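Local atomic coordinates of solute-binding periplasmic protein of iron/siderophore ABC transporter (Yersinia pestis, PDB entry 6B2Y), a protein that probably binds a chelated iron complex in the periplasm and hands it to an ABC transporter of the inner membrane for uptake. Residues K236-G240 / I329-Y334; E221-G225 / I309-I315; L60-F66 / G83-F88; N191-F195 / S366-F371. One frame throughout, in Å; residues are numbered along the deposited sequence.

Contact 1: K236-G240 / I329-Y334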
loop_
_atom_site.group_PDB
_atom_site.type_symbol
_atom_site.label_atom_id
_atom_site.label_comp_id
_atom_site.label_asym_id
_atom_site.label_seq_id
_atom_site.Cartn_x
_atom_site.Cartn_y
_atom_site.Cartn_z
ATOM N N LYS A 236 -8.847 13.192 -3.381
ATOM C CA LYS A 236 -9.255 12.658 -4.686
ATOM C C LYS A 236 -8.223 11.657 -5.208
ATOM O O LYS A 236 -7.497 11.900 -6.180
ATOM C CB LYS A 236 -9.456 13.790 -5.685
ATOM C CG LYS A 236 -10.386 14.895 -5.209
ATOM C CD LYS A 236 -9.981 16.214 -5.877
ATOM C CE LYS A 236 -11.174 17.133 -6.037
ATOM N NZ LYS A 236 -11.558 17.683 -4.718
ATOM N N GLY A 237 -8.185 10.496 -4.552
ATOM C CA GLY A 237 -7.256 9.447 -4.897
ATOM C C GLY A 237 -6.757 8.759 -3.642
ATOM O O GLY A 237 -7.365 8.875 -2.580
ATOM N N ASN A 238 -5.644 8.044 -3.795
ATOM C CA ASN A 238 -5.096 7.182 -2.747
ATOM C C ASN A 238 -6.201 6.409 -2.033
ATOM O O ASN A 238 -7.088 5.869 -2.696
ATOM C CB ASN A 238 -4.264 8.011 -1.785
ATOM C CG ASN A 238 -3.330 7.148 -0.935
ATOM O OD1 ASN A 238 -3.578 6.961 0.247
ATOM N ND2 ASN A 238 -2.279 6.603 -1.544
ATOM N N MET A 239 -6.177 6.343 -0.687
ATOM C CA MET A 239 -7.148 5.517 0.005
ATOM C C MET A 239 -8.564 6.052 -0.144
ATOM O O MET A 239 -9.516 5.296 0.074
ATOM C CB MET A 239 -6.762 5.395 1.488
ATOM C CG MET A 239 -5.497 4.589 1.713
ATOM S SD MET A 239 -5.740 3.536 3.149
ATOM C CE MET A 239 -4.092 2.940 3.557
ATOM N N GLY A 240 -8.716 7.326 -0.531
ATOM C CA GLY A 240 -10.020 7.816 -0.950
ATOM C C GLY A 240 -10.647 6.945 -2.022
ATOM O O GLY A 240 -11.859 6.709 -2.016
ATOM N N ILE A 329 -6.419 0.228 9.521
ATOM C CA ILE A 329 -5.966 -0.436 8.306
ATOM C C ILE A 329 -4.453 -0.274 8.183
ATOM O O ILE A 329 -3.889 0.750 8.577
ATOM C CB ILE A 329 -6.684 0.142 7.059
ATOM C CG1 ILE A 329 -6.359 -0.695 5.826
ATOM C CG2 ILE A 329 -6.303 1.619 6.859
ATOM C CD1 ILE A 329 -7.009 -2.069 5.829
ATOM N N TRP A 330 -3.800 -1.289 7.610
ATOM C CA TRP A 330 -2.350 -1.240 7.396
ATOM C C TRP A 330 -1.992 -0.144 6.399
ATOM O O TRP A 330 -2.524 -0.105 5.285
ATOM C CB TRP A 330 -1.867 -2.594 6.887
ATOM C CG TRP A 330 -0.381 -2.831 6.831
ATOM C CD1 TRP A 330 0.512 -2.749 7.867
ATOM C CD2 TRP A 330 0.366 -3.273 5.692
ATOM N NE1 TRP A 330 1.778 -3.095 7.437
ATOM C CE2 TRP A 330 1.716 -3.423 6.107
ATOM C CE3 TRP A 330 0.029 -3.562 4.359
ATOM C CZ2 TRP A 330 2.721 -3.836 5.240
ATOM C CZ3 TRP A 330 1.033 -3.975 3.492
ATOM C CH2 TRP A 330 2.365 -4.101 3.933
ATOM N N HIS A 331 -1.071 0.735 6.795
ATOM C CA HIS A 331 -0.841 1.933 6.005
ATOM C C HIS A 331 -0.240 1.621 4.644
ATOM O O HIS A 331 -0.543 2.317 3.665
ATOM C CB HIS A 331 0.065 2.904 6.741
ATOM C CG HIS A 331 0.363 4.126 5.940
ATOM N ND1 HIS A 331 -0.589 5.092 5.692
ATOM C CD2 HIS A 331 1.481 4.512 5.279
ATOM C CE1 HIS A 331 -0.064 6.026 4.920
ATOM N NE2 HIS A 331 1.194 5.704 4.668
ATOM N N ASN A 332 0.586 0.579 4.552
ATOM C CA ASN A 332 1.277 0.335 3.291
ATOM C C ASN A 332 0.345 -0.080 2.166
ATOM O O ASN A 332 0.787 -0.076 1.005
ATOM C CB ASN A 332 2.373 -0.705 3.494
ATOM C CG ASN A 332 3.542 -0.149 4.282
ATOM O OD1 ASN A 332 3.998 0.964 4.030
ATOM N ND2 ASN A 332 4.020 -0.920 5.257
ATOM N N TYR A 333 -0.925 -0.400 2.454
ATOM C CA TYR A 333 -1.893 -0.545 1.371
ATOM C C TYR A 333 -2.110 0.773 0.622
ATOM O O TYR A 333 -2.766 0.777 -0.436
ATOM C CB TYR A 333 -3.243 -1.081 1.896
ATOM C CG TYR A 333 -3.198 -2.528 2.398
ATOM C CD1 TYR A 333 -2.567 -3.532 1.675
ATOM C CD2 TYR A 333 -3.810 -2.877 3.601
ATOM C CE1 TYR A 333 -2.537 -4.852 2.151
ATOM C CE2 TYR A 333 -3.780 -4.175 4.077
ATOM C CZ TYR A 333 -3.140 -5.154 3.362
ATOM O OH TYR A 333 -3.128 -6.446 3.864
ATOM N N TYR A 334 -1.580 1.893 1.131
ATOM C CA TYR A 334 -1.718 3.156 0.416
ATOM C C TYR A 334 -0.823 3.227 -0.816
ATOM O O TYR A 334 -0.956 4.165 -1.610
ATOM C CB TYR A 334 -1.441 4.325 1.383
ATOM C CG TYR A 334 0.012 4.731 1.514
ATOM C CD1 TYR A 334 0.403 6.054 1.320
ATOM C CD2 TYR A 334 0.992 3.798 1.821
ATOM C CE1 TYR A 334 1.733 6.424 1.424
ATOM C CE2 TYR A 334 2.311 4.160 1.933
ATOM C CZ TYR A 334 2.677 5.472 1.737
ATOM O OH TYR A 334 4.002 5.837 1.851
#
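Met239 and Asn238 carry the contact from 236-240, reaching mostly backbone and CB atoms of 329-334, and Ile329 CG2, where strand 326-330 passes into a 3-10 turn. The apolar part belongs to the thioether. Met239 bends at chi2 (-139°) and brings its CE to the turn, 3.7 Å from Tyr334 CB and 4.2 Å from Ile329 CG2. The same Met239 CE also meets backbone, with Tyr334 N at 3.6 Å and Trp330 O at 3.8 Å. Ile220 of strand 217-221, two places along the mixed sheet from strand 326-330, packs on both Met239 and Ile329, continuing this apolar layer.

The polar part is the amide of Asn238. Asn238 ND2 gives a weak hydrogen bond to Tyr334 O, 2.8 Å long but bent to 126° at the hydrogen, and its stronger partner is Arg165 O. With CG anti to the backbone N (chi1 -163°), Asn238 OD1 comes 3.6 Å from Tyr334 CB and accepts a weak bond from Met239 N within its own segment.

Two acceptors, Tyr334 O and Arg165 O, thus share one amide nitrogen, while a single methyl, Met239 CE, touches the turn: the chemistry implies a buried, mainly apolar join whose polar link across the segments is weak, the main hold on the Asn238 amide coming from Arg165 O.

Contact 2: E221-G225 / I309-I315; sequences ELRAG and ILGRKGI
Arg312 meets Glu221 end-on with both terminal nitrogens, one to each carboxylate oxygen. Arg312 NH2 donates to OE2 of Glu221 at 2.6 Å, nearly straight (168°) and with the oxygen in the guanidinium plane; Arg312 NH1 reaches Glu221 OE1 at 3.0 Å on its syn lone pair, less straight. The two flat groups are twisted by 36°, so the salt bridge is bidentate but not coplanar.

Around this pair, Gly225 N lies over one guanidinium face, 3.6 Å from Arg312 NH1, and Ile315 CG1 covers the opposite face. Beside it Ala224 CB touches Ile309 CG2 at 4.0 Å, and Ile309 CD1 lies 3.4 Å from Ala224 O.

Further out, each partner is held from behind. Arg312 NE donates to Ile309 O at 3.0 Å, in the carbonyl plane, which ties the guanidinium to the last turn of helix 299-310 and restricts its rotation. Glu221 extends straight from the backbone, its CG anti to N (chi1 -169°), and OE2 takes a further hydrogen bond from Tyr276 OH of strand 275-280. These donors would probably favour the charged carboxylate.

Glu221 to Ala224 form a type II beta turn just where strand 217-221 ends, so the arrangement is a loop-to-helix join at the C-terminal end of that strand in the mixed sheet, held by a bidentate salt bridge whose carboxylate end is buried.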
loop_
_atom_site.group_PDB
_atom_site.type_symbol
_atom_site.label_atom_id
_atom_site.label_comp_id
_atom_site.label_asym_id
_atom_site.label_seq_id
_atom_site.Cartn_x
_atom_site.Cartn_y
_atom_site.Cartn_z
ATOM N N GLU A 221 -7.698 8.762 8.748
ATOM C CA GLU A 221 -6.521 9.468 9.235
ATOM C C GLU A 221 -5.311 8.602 8.914
ATOM O O GLU A 221 -5.081 7.580 9.564
ATOM C CB GLU A 221 -6.625 9.749 10.733
ATOM C CG GLU A 221 -5.557 10.708 11.193
ATOM C CD GLU A 221 -5.534 10.891 12.691
ATOM O OE1 GLU A 221 -4.580 11.521 13.182
ATOM O OE2 GLU A 221 -6.463 10.404 13.367
ATOM N N LEU A 222 -4.553 8.997 7.891
ATOM C CA LEU A 222 -3.365 8.243 7.509
ATOM C C LEU A 222 -2.226 8.469 8.506
ATOM O O LEU A 222 -1.954 9.597 8.919
ATOM C CB LEU A 222 -2.919 8.639 6.105
ATOM C CG LEU A 222 -3.949 8.334 5.022
ATOM C CD1 LEU A 222 -3.538 8.980 3.684
ATOM C CD2 LEU A 222 -4.104 6.821 4.865
ATOM N N ARG A 223 -1.537 7.383 8.847
ATOM C CA ARG A 223 -0.459 7.423 9.839
ATOM C C ARG A 223 -0.909 8.134 11.106
ATOM O O ARG A 223 -0.215 9.005 11.635
ATOM C CB ARG A 223 0.801 8.045 9.255
ATOM C CG ARG A 223 1.193 7.437 7.913
ATOM C CD ARG A 223 2.348 8.178 7.260
ATOM N NE ARG A 223 2.048 9.592 7.067
ATOM C CZ ARG A 223 2.768 10.576 7.601
ATOM N NH1 ARG A 223 2.436 11.843 7.379
ATOM N NH2 ARG A 223 3.824 10.289 8.357
ATOM N N ALA A 224 -2.111 7.782 11.564
ATOM C CA ALA A 224 -2.744 8.440 12.696
ATOM C C ALA A 224 -1.833 8.446 13.914
ATOM O O ALA A 224 -1.270 7.411 14.287
ATOM C CB ALA A 224 -4.050 7.731 13.031
ATOM N N GLY A 225 -1.706 9.618 14.527
ATOM C CA GLY A 225 -0.974 9.764 15.767
ATOM C C GLY A 225 0.527 9.766 15.625
ATOM O O GLY A 225 1.222 9.895 16.636
ATOM N N ILE A 309 -4.839 5.028 20.150
ATOM C CA ILE A 309 -4.971 6.055 19.119
ATOM C C ILE A 309 -6.335 6.729 19.215
ATOM O O ILE A 309 -6.470 7.935 18.972
ATOM C CB ILE A 309 -4.724 5.439 17.728
ATOM C CG1 ILE A 309 -3.228 5.181 17.529
ATOM C CG2 ILE A 309 -5.253 6.342 16.609
ATOM C CD1 ILE A 309 -2.442 6.453 17.320
ATOM N N LEU A 310 -7.365 5.961 19.568
ATOM C CA LEU A 310 -8.712 6.508 19.693
ATOM C C LEU A 310 -8.883 7.360 20.943
ATOM O O LEU A 310 -9.899 8.051 21.065
ATOM C CB LEU A 310 -9.741 5.378 19.707
ATOM C CG LEU A 310 -9.871 4.483 18.474
ATOM C CD1 LEU A 310 -10.889 3.401 18.736
ATOM C CD2 LEU A 310 -10.261 5.309 17.276
ATOM N N GLY A 311 -7.930 7.317 21.873
ATOM C CA GLY A 311 -7.992 8.115 23.080
ATOM C C GLY A 311 -7.321 9.468 23.002
ATOM O O GLY A 311 -7.239 10.160 24.022
ATOM N N ARG A 312 -6.836 9.872 21.826
ATOM C CA ARG A 312 -6.201 11.173 21.679
ATOM C C ARG A 312 -7.235 12.291 21.788
ATOM O O ARG A 312 -8.425 12.101 21.532
ATOM C CB ARG A 312 -5.484 11.287 20.328
ATOM C CG ARG A 312 -4.206 10.474 20.198
ATOM C CD ARG A 312 -3.671 10.541 18.761
ATOM N NE ARG A 312 -4.600 9.918 17.823
ATOM C CZ ARG A 312 -4.888 10.402 16.612
ATOM N NH1 ARG A 312 -4.319 11.512 16.179
ATOM N NH2 ARG A 312 -5.759 9.771 15.838
ATOM N N LYS A 313 -6.758 13.475 22.168
ATOM C CA LYS A 313 -7.641 14.626 22.287
ATOM C C LYS A 313 -8.276 14.953 20.941
ATOM O O LYS A 313 -7.695 14.710 19.880
ATOM C CB LYS A 313 -6.878 15.839 22.807
ATOM C CG LYS A 313 -6.185 15.615 24.141
ATOM C CD LYS A 313 -5.717 16.927 24.771
ATOM C CE LYS A 313 -6.495 17.266 26.058
ATOM N NZ LYS A 313 -7.982 17.396 25.868
ATOM N N GLY A 314 -9.485 15.518 20.994
ATOM C CA GLY A 314 -10.216 15.891 19.796
ATOM C C GLY A 314 -10.867 14.696 19.136
ATOM O O GLY A 314 -12.095 14.626 19.025
ATOM N N ILE A 315 -10.032 13.740 18.715
ATOM C CA ILE A 315 -10.517 12.488 18.140
ATOM C C ILE A 315 -11.498 11.787 19.079
ATOM O O ILE A 315 -12.502 11.218 18.636
ATOM C CB ILE A 315 -9.318 11.583 17.786
ATOM C CG1 ILE A 315 -8.381 12.299 16.807
ATOM C CG2 ILE A 315 -9.772 10.219 17.278
ATOM C CD1 ILE A 315 -8.942 12.475 15.401
#

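Contact 3: L60-F66 / G83-F88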
loop_
_atom_site.group_PDB
_atom_site.type_symbol
_atom_site.label_atom_id
_atom_site.label_comp_id
_atom_site.label_asym_id
_atom_site.label_seq_id
_atom_site.Cartn_x
_atom_site.Cartn_y
_atom_site.Cartn_z
ATOM N N LEU A 60 15.068 -1.300 -7.436
ATOM C CA LEU A 60 13.829 -0.726 -6.923
ATOM C C LEU A 60 14.126 0.668 -6.381
ATOM O O LEU A 60 14.726 0.809 -5.307
ATOM C CB LEU A 60 13.220 -1.637 -5.862
ATOM C CG LEU A 60 12.864 -3.021 -6.424
ATOM C CD1 LEU A 60 12.249 -3.868 -5.341
ATOM C CD2 LEU A 60 11.921 -2.893 -7.643
ATOM N N GLY A 61 13.696 1.693 -7.124
ATOM C CA GLY A 61 13.943 3.080 -6.744
ATOM C C GLY A 61 13.157 3.538 -5.529
ATOM O O GLY A 61 13.552 4.515 -4.879
ATOM N N GLU A 62 12.033 2.882 -5.244
ATOM C CA GLU A 62 11.312 2.983 -3.976
ATOM C C GLU A 62 11.178 1.572 -3.418
ATOM O O GLU A 62 10.689 0.673 -4.109
ATOM C CB GLU A 62 9.940 3.643 -4.177
ATOM C CG GLU A 62 10.027 4.908 -5.027
ATOM C CD GLU A 62 8.684 5.538 -5.353
ATOM O OE1 GLU A 62 7.647 5.096 -4.806
ATOM O OE2 GLU A 62 8.681 6.507 -6.143
ATOM N N GLY A 63 11.637 1.367 -2.181
ATOM C CA GLY A 63 11.805 0.009 -1.682
ATOM C C GLY A 63 10.510 -0.781 -1.655
ATOM O O GLY A 63 10.495 -1.987 -1.929
ATOM N N ARG A 64 9.409 -0.117 -1.340
ATOM C CA ARG A 64 8.147 -0.825 -1.197
ATOM C C ARG A 64 7.527 -1.203 -2.541
ATOM O O ARG A 64 6.503 -1.887 -2.560
ATOM C CB ARG A 64 7.202 0.007 -0.332
ATOM C CG ARG A 64 7.614 -0.064 1.165
ATOM C CD ARG A 64 6.906 0.968 2.010
ATOM N NE ARG A 64 7.385 2.317 1.729
ATOM C CZ ARG A 64 6.857 3.421 2.252
ATOM N NH1 ARG A 64 5.825 3.341 3.083
ATOM N NH2 ARG A 64 7.360 4.608 1.943
ATOM N N LEU A 65 8.154 -0.842 -3.664
ATOM C CA LEU A 65 7.753 -1.439 -4.938
ATOM C C LEU A 65 8.033 -2.932 -4.969
ATOM O O LEU A 65 7.567 -3.627 -5.878
ATOM C CB LEU A 65 8.456 -0.724 -6.100
ATOM C CG LEU A 65 7.849 0.663 -6.334
ATOM C CD1 LEU A 65 8.634 1.484 -7.358
ATOM C CD2 LEU A 65 6.364 0.541 -6.736
ATOM N N PHE A 66 8.768 -3.451 -3.983
ATOM C CA PHE A 66 8.929 -4.887 -3.860
ATOM C C PHE A 66 7.589 -5.602 -3.765
ATOM O O PHE A 66 7.453 -6.721 -4.272
ATOM C CB PHE A 66 9.792 -5.206 -2.639
ATOM C CG PHE A 66 9.853 -6.672 -2.316
ATOM C CD1 PHE A 66 10.471 -7.557 -3.181
ATOM C CD2 PHE A 66 9.279 -7.165 -1.153
ATOM C CE1 PHE A 66 10.523 -8.909 -2.893
ATOM C CE2 PHE A 66 9.329 -8.517 -0.863
ATOM C CZ PHE A 66 9.951 -9.385 -1.742
ATOM N N GLY A 83 19.380 -4.212 -5.944
ATOM C CA GLY A 83 19.486 -3.041 -5.095
ATOM C C GLY A 83 18.115 -2.464 -4.824
ATOM O O GLY A 83 17.235 -2.547 -5.687
ATOM N N TRP A 84 17.903 -1.885 -3.647
ATOM C CA TRP A 84 16.616 -1.248 -3.421
ATOM C C TRP A 84 16.774 -0.068 -2.481
ATOM O O TRP A 84 17.634 -0.058 -1.595
ATOM C CB TRP A 84 15.553 -2.213 -2.868
ATOM C CG TRP A 84 15.926 -3.086 -1.684
ATOM C CD1 TRP A 84 16.921 -2.868 -0.751
ATOM C CD2 TRP A 84 15.292 -4.324 -1.303
ATOM N NE1 TRP A 84 16.928 -3.885 0.169
ATOM C CE2 TRP A 84 15.948 -4.793 -0.146
ATOM C CE3 TRP A 84 14.232 -5.082 -1.833
ATOM C CZ2 TRP A 84 15.582 -5.986 0.492
ATOM C CZ3 TRP A 84 13.872 -6.267 -1.199
ATOM C CH2 TRP A 84 14.551 -6.710 -0.053
ATOM N N GLN A 85 15.925 0.929 -2.704
ATOM C CA GLN A 85 15.790 2.050 -1.791
ATOM C C GLN A 85 15.360 1.553 -0.408
ATOM O O GLN A 85 14.741 0.498 -0.267
ATOM C CB GLN A 85 14.782 3.040 -2.375
ATOM C CG GLN A 85 14.705 4.381 -1.693
ATOM C CD GLN A 85 13.660 4.374 -0.613
ATOM O OE1 GLN A 85 12.835 3.449 -0.540
ATOM N NE2 GLN A 85 13.702 5.377 0.259
ATOM N N GLY A 86 15.696 2.330 0.623
ATOM C CA GLY A 86 15.648 1.826 1.991
ATOM C C GLY A 86 14.266 1.673 2.599
ATOM O O GLY A 86 14.171 1.158 3.720
ATOM N N ASP A 87 13.200 2.089 1.909
ATOM C CA ASP A 87 11.883 2.108 2.546
ATOM C C ASP A 87 11.394 0.720 2.954
ATOM O O ASP A 87 10.619 0.594 3.906
ATOM C CB ASP A 87 10.842 2.735 1.617
ATOM C CG ASP A 87 10.918 4.249 1.570
ATOM O OD1 ASP A 87 11.754 4.849 2.286
ATOM O OD2 ASP A 87 10.138 4.840 0.797
ATOM N N PHE A 88 11.756 -0.326 2.213
ATOM C CA PHE A 88 11.222 -1.635 2.561
ATOM C C PHE A 88 11.806 -2.123 3.885
ATOM O O PHE A 88 11.069 -2.502 4.805
ATOM C CB PHE A 88 11.501 -2.644 1.447
ATOM C CG PHE A 88 11.021 -4.040 1.759
ATOM C CD1 PHE A 88 9.688 -4.281 2.053
ATOM C CD2 PHE A 88 11.908 -5.115 1.736
ATOM C CE1 PHE A 88 9.238 -5.559 2.337
ATOM C CE2 PHE A 88 11.471 -6.390 2.023
ATOM C CZ PHE A 88 10.137 -6.619 2.324
HETATM O O HOH W 1 8.512 3.046 -1.010
#
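Gln85 reaches across to segment 60-66 with its whole side chain. Gln85 CB lies 3.2 Å from Gly61 O and CG stays beside that same carbonyl. The chain then bends at chi2 (-92°) and turns Gln85 OE1 back to the backbone of Gly63, whose N donates at 2.9 Å in the plane of the amide carbonyl, on a lone pair. OE1 also accepts from Asp87 N, from above that plane, a capping bond in the turn that leads into helix 87-91. At the other branch of the tip, NE2 donates to Asp87 OD1, so both ends of the amide are engaged and its flip is fixed.

Behind it the two chains run as neighbouring strands of a parallel sheet: Leu60 N bonds to Gly83 O, and Gln85 N to Leu60 O at 2.9 Å. Strands 58-60 and 81-85 both give way to a turn and a helix beyond these bonds, as is usual for an alpha/beta lobe of a periplasmic binding protein.

Asp87 forms a salt bridge with Arg64, whose NH2 meets Asp87 OD2 at 3.0 Å from above the carboxylate plane. A water bridges Arg64 NE to Asp87 OD2, while NH1 of Arg64 bonds to Asn332 OD1.

On the other side, Phe66, Trp84 and Phe88 cluster. The Trp84 edge meets the Phe66 face in a T-shaped pair, planes at 77° and Phe66 CD1 4.1 Å from Trp84 CZ3. Phe66 CD2 lies over one face of Phe88, 3.6 Å from Phe88 CZ, with the rings inclined at 49°.

Contact 4: N191-F195 / S366-F371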
loop_
_atom_site.group_PDB
_atom_site.type_symbol
_atom_site.label_atom_id
_atom_site.label_comp_id
_atom_site.label_asym_id
_atom_site.label_seq_id
_atom_site.Cartn_x
_atom_site.Cartn_y
_atom_site.Cartn_z
ATOM N N ASN A 191 -2.436 -13.131 -14.503
ATOM C CA ASN A 191 -3.048 -13.893 -13.417
ATOM C C ASN A 191 -3.421 -12.979 -12.259
ATOM O O ASN A 191 -4.523 -13.081 -11.703
ATOM C CB ASN A 191 -2.097 -15.001 -12.934
ATOM C CG ASN A 191 -1.870 -16.078 -13.981
ATOM O OD1 ASN A 191 -2.648 -16.200 -14.940
ATOM N ND2 ASN A 191 -0.794 -16.853 -13.819
ATOM N N TYR A 192 -2.531 -12.053 -11.892
ATOM C CA TYR A 192 -2.862 -11.182 -10.772
ATOM C C TYR A 192 -3.984 -10.199 -11.134
ATOM O O TYR A 192 -4.877 -9.943 -10.316
ATOM C CB TYR A 192 -1.624 -10.437 -10.257
ATOM C CG TYR A 192 -1.984 -9.735 -8.974
ATOM C CD1 TYR A 192 -2.100 -10.443 -7.780
ATOM C CD2 TYR A 192 -2.330 -8.380 -8.970
ATOM C CE1 TYR A 192 -2.483 -9.822 -6.620
ATOM C CE2 TYR A 192 -2.720 -7.748 -7.810
ATOM C CZ TYR A 192 -2.799 -8.465 -6.639
ATOM O OH TYR A 192 -3.190 -7.842 -5.484
ATOM N N ILE A 193 -3.976 -9.665 -12.362
ATOM C CA ILE A 193 -5.014 -8.712 -12.771
ATOM C C ILE A 193 -6.389 -9.346 -12.653
ATOM O O ILE A 193 -7.336 -8.734 -12.138
ATOM C CB ILE A 193 -4.743 -8.212 -14.199
ATOM C CG1 ILE A 193 -3.605 -7.195 -14.195
ATOM C CG2 ILE A 193 -6.014 -7.639 -14.846
ATOM C CD1 ILE A 193 -2.869 -7.143 -15.547
ATOM N N ASN A 194 -6.512 -10.590 -13.114
ATOM C CA ASN A 194 -7.771 -11.317 -12.999
ATOM C C ASN A 194 -8.146 -11.560 -11.540
ATOM O O ASN A 194 -9.307 -11.393 -11.163
ATOM C CB ASN A 194 -7.667 -12.638 -13.769
ATOM C CG ASN A 194 -7.835 -12.446 -15.267
ATOM O OD1 ASN A 194 -8.423 -11.466 -15.689
ATOM N ND2 ASN A 194 -7.319 -13.371 -16.069
ATOM N N PHE A 195 -7.175 -11.957 -10.700
ATOM C CA PHE A 195 -7.468 -12.183 -9.281
ATOM C C PHE A 195 -7.917 -10.899 -8.598
ATOM O O PHE A 195 -8.859 -10.893 -7.800
ATOM C CB PHE A 195 -6.227 -12.760 -8.586
ATOM C CG PHE A 195 -6.320 -12.790 -7.077
ATOM C CD1 PHE A 195 -6.913 -13.866 -6.427
ATOM C CD2 PHE A 195 -5.806 -11.750 -6.312
ATOM C CE1 PHE A 195 -6.991 -13.902 -5.023
ATOM C CE2 PHE A 195 -5.876 -11.776 -4.926
ATOM C CZ PHE A 195 -6.470 -12.858 -4.276
ATOM N N SER A 366 -5.487 -16.555 -0.293
ATOM C CA SER A 366 -5.409 -16.899 -1.707
ATOM C C SER A 366 -4.302 -16.121 -2.405
ATOM O O SER A 366 -3.561 -16.681 -3.223
ATOM C CB SER A 366 -6.758 -16.643 -2.388
ATOM O OG SER A 366 -7.777 -17.408 -1.753
ATOM N N LEU A 367 -4.192 -14.826 -2.111
ATOM C CA LEU A 367 -3.135 -14.015 -2.699
ATOM C C LEU A 367 -1.771 -14.640 -2.427
ATOM O O LEU A 367 -0.953 -14.801 -3.335
ATOM C CB LEU A 367 -3.212 -12.590 -2.139
ATOM C CG LEU A 367 -2.408 -11.452 -2.805
ATOM C CD1 LEU A 367 -3.041 -10.115 -2.453
ATOM C CD2 LEU A 367 -0.933 -11.437 -2.392
ATOM N N TYR A 368 -1.521 -15.019 -1.174
ATOM C CA TYR A 368 -0.214 -15.563 -0.812
ATOM C C TYR A 368 0.025 -16.918 -1.470
ATOM O O TYR A 368 1.090 -17.159 -2.050
ATOM C CB TYR A 368 -0.104 -15.661 0.708
ATOM C CG TYR A 368 0.315 -14.355 1.340
ATOM C CD1 TYR A 368 -0.521 -13.243 1.295
ATOM C CD2 TYR A 368 1.547 -14.228 1.982
ATOM C CE1 TYR A 368 -0.142 -12.034 1.855
ATOM C CE2 TYR A 368 1.931 -13.017 2.565
ATOM C CZ TYR A 368 1.077 -11.924 2.495
ATOM O OH TYR A 368 1.440 -10.713 3.057
ATOM N N SER A 369 -0.953 -17.827 -1.392
ATOM C CA SER A 369 -0.718 -19.160 -1.941
ATOM C C SER A 369 -0.556 -19.130 -3.456
ATOM O O SER A 369 0.230 -19.909 -4.008
ATOM C CB SER A 369 -1.849 -20.111 -1.535
ATOM O OG SER A 369 -3.119 -19.498 -1.658
ATOM N N GLN A 370 -1.246 -18.217 -4.146
ATOM C CA GLN A 370 -1.163 -18.188 -5.597
ATOM C C GLN A 370 0.062 -17.442 -6.115
ATOM O O GLN A 370 0.560 -17.772 -7.194
ATOM C CB GLN A 370 -2.423 -17.545 -6.191
ATOM C CG GLN A 370 -3.624 -18.472 -6.224
ATOM C CD GLN A 370 -4.891 -17.737 -6.565
ATOM O OE1 GLN A 370 -5.800 -17.634 -5.740
ATOM N NE2 GLN A 370 -4.954 -17.201 -7.775
ATOM N N PHE A 371 0.537 -16.412 -5.400
ATOM C CA PHE A 371 1.529 -15.508 -5.971
ATOM C C PHE A 371 2.827 -15.377 -5.182
ATOM O O PHE A 371 3.832 -14.957 -5.766
ATOM C CB PHE A 371 0.918 -14.106 -6.155
ATOM C CG PHE A 371 -0.307 -14.105 -7.015
ATOM C CD1 PHE A 371 -0.195 -14.250 -8.386
ATOM C CD2 PHE A 371 -1.564 -13.994 -6.459
ATOM C CE1 PHE A 371 -1.330 -14.270 -9.193
ATOM C CE2 PHE A 371 -2.697 -14.019 -7.257
ATOM C CZ PHE A 371 -2.576 -14.171 -8.619
#
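Phe371 plays two roles in an aromatic cluster with Tyr192 and Phe195, offering its face to Tyr192 and its edge to Phe195. Both pairs are edge-to-face: the Tyr192 edge meets the Phe371 face with planes at 76°, and the Phe371 edge meets the Phe195 face with planes at 65°. The framework is an antiparallel helix pair. The axes of 191-195 and 366-371 run at 164° to each other and approach to 11.6 Å, a wide spacing spanned by large side chains.

Phe195 is a knob in the hole formed by Ser366, Leu367, Gln370 and Phe371. Its CG, anti to N, sends the ring toward the other helix, where Phe195 CZ comes 3.9 Å from Leu367 CB and CE1 lies 3.8 Å from Ser366 CB.

Leu367 also serves Tyr192, with its CG 4.1 Å from CE1 of that ring. The phenol OH has its polar partner elsewhere, in Pro337 O. Leu71 packs on both Tyr192 and Leu367 and so extends the apolar seam.

Gln370 covers the Phe371 face opposite Tyr192 with its CB, while the Phe371 rim meets the backbone of helix 186-207, Phe371 CZ lying 3.8 Å from Asn191 O.

Contact 3 closes first along the chain and belongs to the parallel sheet, joining strands 58-60 and 81-85. Contacts 1 and 2 follow and share the mixed sheet: strands 217-221 and 326-330 lead into one segment of each, and their segments alternate in sequence. Their centres are 16 Å apart, and Leu222 and Arg223 of contact 2 pack on contact 1. Contact 4 encloses both in sequence, pairing helix 186-207 with helix 360-371, and its centre lies about 34 Å from that of contact 2. Contacts 1 and 3, with centres 18 Å apart, meet through Asn332 and Arg64, so a probable hydrogen bond connects parts attached to the two different sheets in this apo structure.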